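Local coordinates for protein amorpha-4,11-diene synthase (Artemisia annua, PDB 4GAX) that is a mutant plant sesquiterpene synthase, a lyase that probably cyclises farnesyl diphosphate with release of diphosphate, at residues A[453-458]-A[502-507]. Numbering follows the deposited sequence.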
ATOM      1  N   GLY A 453       9.618   1.067  -8.425  1.00 33.43           N
ATOM      2  CA  GLY A 453      10.365  -0.053  -8.975  1.00 37.01           C
ATOM      3  C   GLY A 453      11.748  -0.219  -8.360  1.00 38.25           C
ATOM      4  O   GLY A 453      12.162  -1.336  -8.027  1.00 32.64           O
ATOM      5  N   ILE A 454      12.474   0.887  -8.209  1.00 37.67           N
ATOM      6  CA  ILE A 454      13.820   0.839  -7.640  1.00 26.36           C
ATOM      7  C   ILE A 454      13.774   0.458  -6.154  1.00 28.43           C
ATOM      8  O   ILE A 454      14.561  -0.374  -5.686  1.00 30.30           O
ATOM      9  CB  ILE A 454      14.541   2.190  -7.769  1.00 32.82           C
ATOM     10  CG1 ILE A 454      14.764   2.554  -9.240  1.00 47.02           C
ATOM     11  CG2 ILE A 454      15.885   2.146  -7.046  1.00 38.84           C
ATOM     12  CD1 ILE A 454      15.453   3.904  -9.425  1.00 46.68           C
ATOM     13  N   LEU A 455      12.849   1.069  -5.419  1.00 28.54           N
ATOM     14  CA  LEU A 455      12.687   0.786  -3.994  1.00 30.91           C
ATOM     15  C   LEU A 455      12.358  -0.693  -3.774  1.00 27.55           C
ATOM     16  O   LEU A 455      12.883  -1.322  -2.859  1.00 30.31           O
ATOM     17  CB  LEU A 455      11.570   1.652  -3.413  1.00 26.89           C
ATOM     18  CG  LEU A 455      11.162   1.400  -1.953  1.00 28.89           C
ATOM     19  CD1 LEU A 455      12.329   1.587  -1.003  1.00 26.91           C
ATOM     20  CD2 LEU A 455      10.026   2.324  -1.566  1.00 30.75           C
ATOM     21  N   GLY A 456      11.483  -1.232  -4.621  1.00 30.44           N
ATOM     22  CA  GLY A 456      11.096  -2.629  -4.550  1.00 29.31           C
ATOM     23  C   GLY A 456      12.291  -3.546  -4.720  1.00 37.58           C
ATOM     24  O   GLY A 456      12.415  -4.557  -4.016  1.00 33.92           O
ATOM     25  N   ARG A 457      13.172  -3.191  -5.651  1.00 33.10           N
ATOM     26  CA  ARG A 457      14.379  -3.961  -5.879  1.00 32.34           C
ATOM     27  C   ARG A 457      15.309  -3.842  -4.678  1.00 30.80           C
ATOM     28  O   ARG A 457      15.890  -4.836  -4.246  1.00 38.97           O
ATOM     29  CB  ARG A 457      15.078  -3.487  -7.158  1.00 36.94           C
ATOM     30  CG  ARG A 457      16.097  -4.457  -7.725  1.00 55.21           C
ATOM     31  CD  ARG A 457      16.800  -3.870  -8.951  1.00 69.32           C
ATOM     32  NE  ARG A 457      17.199  -2.482  -8.730  1.00 80.73           N
ATOM     33  CZ  ARG A 457      18.219  -2.103  -7.963  1.00 90.19           C
ATOM     34  NH1 ARG A 457      18.956  -3.010  -7.331  1.00 94.73           N
ATOM     35  NH2 ARG A 457      18.500  -0.816  -7.824  1.00 90.95           N
ATOM     36  N   ARG A 458      15.443  -2.633  -4.129  1.00 32.92           N
ATOM     37  CA  ARG A 458      16.323  -2.424  -2.976  1.00 35.29           C
ATOM     38  C   ARG A 458      15.812  -3.165  -1.744  1.00 39.30           C
ATOM     39  O   ARG A 458      16.591  -3.766  -1.003  1.00 39.19           O
ATOM     40  CB  ARG A 458      16.473  -0.935  -2.640  1.00 32.11           C
ATOM     41  CG  ARG A 458      17.023  -0.064  -3.769  1.00 45.57           C
ATOM     42  CD  ARG A 458      18.515  -0.259  -3.979  1.00 62.64           C
ATOM     43  NE  ARG A 458      18.975   0.414  -5.193  1.00 75.18           N
ATOM     44  CZ  ARG A 458      20.247   0.502  -5.573  1.00 86.21           C
ATOM     45  NH1 ARG A 458      21.206  -0.035  -4.830  1.00 91.14           N
ATOM     46  NH2 ARG A 458      20.562   1.132  -6.698  1.00 87.50           N
ATOM     47  N   ASP A 502      16.323   7.599   1.446  1.00 26.71           N
ATOM     48  CA  ASP A 502      16.290   8.582   0.364  1.00 25.39           C
ATOM     49  C   ASP A 502      15.108   8.335  -0.567  1.00 21.97           C
ATOM     50  O   ASP A 502      14.421   9.270  -0.976  1.00 25.13           O
ATOM     51  CB  ASP A 502      17.591   8.526  -0.433  1.00 34.36           C
ATOM     52  CG  ASP A 502      18.727   9.255   0.259  1.00 45.48           C
ATOM     53  OD1 ASP A 502      18.505   9.760   1.381  1.00 40.04           O
ATOM     54  OD2 ASP A 502      19.837   9.322  -0.320  1.00 51.70           O
ATOM     55  N   LEU A 503      14.861   7.072  -0.888  1.00 17.38           N
ATOM     56  CA  LEU A 503      13.780   6.727  -1.819  1.00 16.71           C
ATOM     57  C   LEU A 503      12.398   7.058  -1.270  1.00 13.69           C
ATOM     58  O   LEU A 503      11.533   7.551  -2.003  1.00 17.74           O
ATOM     59  CB  LEU A 503      13.869   5.246  -2.209  1.00 22.97           C
ATOM     60  CG  LEU A 503      15.015   4.957  -3.172  1.00 35.20           C
ATOM     61  CD1 LEU A 503      15.290   3.462  -3.212  1.00 32.18           C
ATOM     62  CD2 LEU A 503      14.698   5.489  -4.572  1.00 34.14           C
ATOM     63  N   TRP A 504      12.153   6.779   0.007  1.00 20.08           N
ATOM     64  CA  TRP A 504      10.844   7.114   0.571  1.00 21.75           C
ATOM     65  C   TRP A 504      10.626   8.618   0.474  1.00 22.87           C
ATOM     66  O   TRP A 504       9.505   9.081   0.228  1.00 18.43           O
ATOM     67  CB  TRP A 504      10.716   6.671   2.042  1.00 20.69           C
ATOM     68  CG  TRP A 504      10.704   5.170   2.277  1.00 23.30           C
ATOM     69  CD1 TRP A 504      11.647   4.438   2.954  1.00 18.14           C
ATOM     70  CD2 TRP A 504       9.690   4.235   1.867  1.00 21.98           C
ATOM     71  NE1 TRP A 504      11.286   3.108   2.973  1.00 22.38           N
ATOM     72  CE2 TRP A 504      10.092   2.956   2.316  1.00 21.85           C
ATOM     73  CE3 TRP A 504       8.480   4.352   1.167  1.00 21.24           C
ATOM     74  CZ2 TRP A 504       9.331   1.804   2.082  1.00 25.61           C
ATOM     75  CZ3 TRP A 504       7.722   3.197   0.932  1.00 21.62           C
ATOM     76  CH2 TRP A 504       8.152   1.947   1.389  1.00 20.44           C
ATOM     77  N   LYS A 505      11.691   9.385   0.692  1.00 20.44           N
ATOM     78  CA  LYS A 505      11.584  10.839   0.592  1.00 18.73           C
ATOM     79  C   LYS A 505      11.318  11.276  -0.857  1.00 17.55           C
ATOM     80  O   LYS A 505      10.522  12.193  -1.103  1.00 20.35           O
ATOM     81  CB  LYS A 505      12.834  11.526   1.173  1.00 20.95           C
ATOM     82  CG  LYS A 505      12.818  11.603   2.715  1.00 24.11           C
ATOM     83  CD  LYS A 505      14.045  12.324   3.293  1.00 28.53           C
ATOM     84  CE  LYS A 505      15.321  11.555   3.014  1.00 28.10           C
ATOM     85  NZ  LYS A 505      16.494  12.249   3.634  1.00 24.99           N
ATOM     86  N   ASP A 506      11.991  10.635  -1.809  1.00 19.27           N
ATOM     87  CA  ASP A 506      11.752  10.923  -3.225  1.00 21.00           C
ATOM     88  C   ASP A 506      10.299  10.632  -3.580  1.00 20.52           C
ATOM     89  O   ASP A 506       9.646  11.387  -4.311  1.00 22.68           O
ATOM     90  CB  ASP A 506      12.667  10.065  -4.106  1.00 21.42           C
ATOM     91  CG  ASP A 506      14.095  10.562  -4.121  1.00 30.78           C
ATOM     92  OD1 ASP A 506      14.302  11.797  -4.031  1.00 27.17           O
ATOM     93  OD2 ASP A 506      15.012   9.716  -4.228  1.00 37.29           O
ATOM     94  N   ILE A 507       9.789   9.526  -3.057  1.00 19.29           N
ATOM     95  CA  ILE A 507       8.407   9.132  -3.336  1.00 21.06           C
ATOM     96  C   ILE A 507       7.394  10.089  -2.711  1.00 23.95           C
ATOM     97  O   ILE A 507       6.347  10.381  -3.313  1.00 20.39           O
ATOM     98  CB  ILE A 507       8.158   7.686  -2.872  1.00 21.58           C
ATOM     99  CG1 ILE A 507       8.882   6.733  -3.832  1.00 27.46           C
ATOM    100  CG2 ILE A 507       6.668   7.365  -2.844  1.00 20.48           C
ATOM    101  CD1 ILE A 507       9.229   5.404  -3.213  1.00 24.40           C
TER
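L455 and L503 bring their CA atoms to 6.4 Å of each other where helices 447-461 and 489-513 pack in the all-helical class I terpene synthase fold. The two short segments run antiparallel, at 157°, with their axes 10.2 Å apart, and the pair illustrates how helices interlock through apolar branches. L503 behaves as a knob entering a hole: its CD1 lies 3.8 Å from L455 CA, with I454 CG2 and R458 CG also beside it and Y451, one turn earlier, completing the i, i+3, i+4, i+7 set. The aliphatic base of R458 thus serves as hydrocarbon. In return L455 slides past L503 in the opposite direction; its CG is anti to the backbone N (chi1 174°), which places its CD2 methyl over a face of the W504 ring. The same methyl reaches I507 CD1 at 3.6 Å, and V529 of helix 519-535 touches all three of L455, W504 and I507, so a third helix packs against the same cluster. Were W504 an alanine, the L455 methyl would probably face a gap and K216 would lose its cation-pi partner. As it stands, L455 CD2 makes a CH-pi contact 3.5 Å from the centroid of the six-membered ring of W504, only 11° off the normal.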